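Local coordinates for protein allantoin racemase (Pseudomonas fluorescens, PDB 5LG5) that interconverts the two enantiomers of allantoin and probably also racemises related 5-substituted hydantoins, at residues D59-Y64 and E82-L87. Residues are numbered along the deposited sequence; the frame is centred on the assembly and turned at random.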
# COMPACT_ATOMS: atom_id res chain seq x y z
N ASP E 59 22.21 16.39 20.80
CA ASP E 59 22.99 17.16 21.77
C ASP E 59 24.49 16.80 21.71
O ASP E 59 25.36 17.68 21.62
CB ASP E 59 22.42 16.89 23.17
CG ASP E 59 23.20 17.61 24.27
OD1 ASP E 59 23.85 16.94 25.11
OD2 ASP E 59 23.13 18.86 24.29
N ARG E 60 24.78 15.51 21.72
CA ARG E 60 26.16 15.02 21.75
C ARG E 60 26.94 15.41 20.51
O ARG E 60 28.12 15.76 20.56
CB ARG E 60 26.17 13.49 21.91
CG ARG E 60 27.53 12.88 22.26
CD ARG E 60 28.17 13.55 23.47
NE ARG E 60 29.63 13.37 23.53
CZ ARG E 60 30.53 14.12 22.91
NH1 ARG E 60 30.16 15.12 22.11
NH2 ARG E 60 31.82 13.86 23.07
N VAL E 61 26.27 15.32 19.37
CA VAL E 61 26.89 15.65 18.10
C VAL E 61 27.14 17.15 17.97
O VAL E 61 28.20 17.58 17.50
CB VAL E 61 26.04 15.10 16.92
CG1 VAL E 61 26.55 15.64 15.58
CG2 VAL E 61 26.02 13.55 16.97
N MET E 62 26.17 17.94 18.40
CA MET E 62 26.30 19.40 18.38
C MET E 62 27.40 19.87 19.34
O MET E 62 28.06 20.87 19.09
CB MET E 62 24.97 20.07 18.72
CG MET E 62 23.89 19.92 17.64
SD MET E 62 24.41 20.39 15.98
CE MET E 62 24.74 18.80 15.31
N ALA E 63 27.55 19.17 20.45
CA ALA E 63 28.63 19.45 21.40
C ALA E 63 30.03 19.09 20.90
O ALA E 63 31.02 19.54 21.47
CB ALA E 63 28.36 18.76 22.73
N TYR E 64 30.12 18.26 19.86
CA TYR E 64 31.42 17.86 19.30
C TYR E 64 32.07 19.03 18.57
O TYR E 64 31.53 19.53 17.58
CB TYR E 64 31.29 16.66 18.37
CG TYR E 64 32.62 16.06 17.97
CD1 TYR E 64 33.31 15.23 18.85
CD2 TYR E 64 33.19 16.33 16.74
CE1 TYR E 64 34.53 14.67 18.49
CE2 TYR E 64 34.40 15.78 16.37
CZ TYR E 64 35.07 14.95 17.26
OH TYR E 64 36.27 14.39 16.90
N GLU E 82 16.39 12.35 11.52
CA GLU E 82 15.90 13.50 10.77
C GLU E 82 16.34 14.81 11.41
O GLU E 82 16.61 15.78 10.70
CB GLU E 82 14.37 13.48 10.68
CG GLU E 82 13.75 12.24 10.07
CD GLU E 82 13.28 11.24 11.12
OE1 GLU E 82 13.91 11.14 12.20
OE2 GLU E 82 12.23 10.60 10.89
N GLY E 83 16.42 14.82 12.73
CA GLY E 83 16.88 15.99 13.46
C GLY E 83 18.33 16.30 13.15
O GLY E 83 18.70 17.45 12.88
N LEU E 84 19.17 15.26 13.20
CA LEU E 84 20.58 15.42 12.82
C LEU E 84 20.68 15.97 11.41
O LEU E 84 21.50 16.85 11.14
CB LEU E 84 21.31 14.07 12.86
CG LEU E 84 22.23 13.68 14.03
CD1 LEU E 84 22.35 14.76 15.09
CD2 LEU E 84 21.81 12.34 14.62
N GLN E 85 19.87 15.43 10.50
CA GLN E 85 19.89 15.86 9.10
C GLN E 85 19.58 17.35 8.92
O GLN E 85 20.11 17.99 8.01
CB GLN E 85 18.96 15.00 8.24
CG GLN E 85 19.52 13.58 7.97
CD GLN E 85 18.56 12.72 7.19
OE1 GLN E 85 17.44 12.46 7.65
NE2 GLN E 85 18.96 12.27 6.00
N GLU E 86 18.72 17.89 9.78
CA GLU E 86 18.44 19.33 9.73
C GLU E 86 19.61 20.09 10.30
O GLU E 86 20.04 21.10 9.75
CB GLU E 86 17.22 19.67 10.57
CG GLU E 86 15.92 19.26 9.96
CD GLU E 86 14.75 19.81 10.73
OE1 GLU E 86 14.99 20.43 11.79
OE2 GLU E 86 13.60 19.58 10.29
N LEU E 87 20.11 19.60 11.43
CA LEU E 87 21.18 20.27 12.16
C LEU E 87 22.50 20.28 11.39
O LEU E 87 23.26 21.24 11.48
CB LEU E 87 21.39 19.58 13.51
CG LEU E 87 20.23 19.77 14.48
CD1 LEU E 87 20.42 18.87 15.68
CD2 LEU E 87 20.15 21.24 14.91
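Glu86 OE2 is gripped by two groups of a second subunit, the NH2 of Arg118 in a salt bridge and the backbone N of Asn47 in a hydrogen bond, while its own helix turns Leu84 and Leu87 to another side, against Val61 and Met62. The example illustrates how a helix lying on a parallel sheet can use one side for its neighbouring helix and another for a partner subunit: Glu86 turns to the second subunit, and Leu84 and Leu87 pack on helix 47-63, with Leu87 also meeting Phe48 of the second subunit. No hydrogen bond joins 59-64 to 82-87, and the 174 Å² buried between them comes almost wholly from these four apolar side chains. Met62 does most on its side. Its CG lies anti to the carbonyl carbon (chi1 -69°), and further bends at chi2 and chi3 curl the thioether over toward the other helix, so that CE ends 3.9 Å from Leu87 CB. SD follows at 4.0 Å from the same Leu87 CB, and Leu87 CD1 reaches back to within 4.1 Å of Met62 CG; the two side chains cross at a slant, the thioether end lying against Leu87 CB. The second pair is sparser and more deeply buried. The CA-CB bond of Leu84 does not aim at the other helix, but the end of the side chain comes nearer, bringing CD1 to 4.1 Å from Val61 CB, the branch point of the valine. Val57 and Met58 also border Leu84, and Val61 rests on Val6 of strand 2-7, which ties the pair to the sheet. Helices 47-63 and 81-87, which run in broadly the same direction, lead in turn to strands 70-74 and 92-94: this is the packing of neighbouring helices on a four-stranded parallel sheet of order 2-1-3-4, in one of the two alpha/beta halves of the Asp/Glu/hydantoin racemase fold.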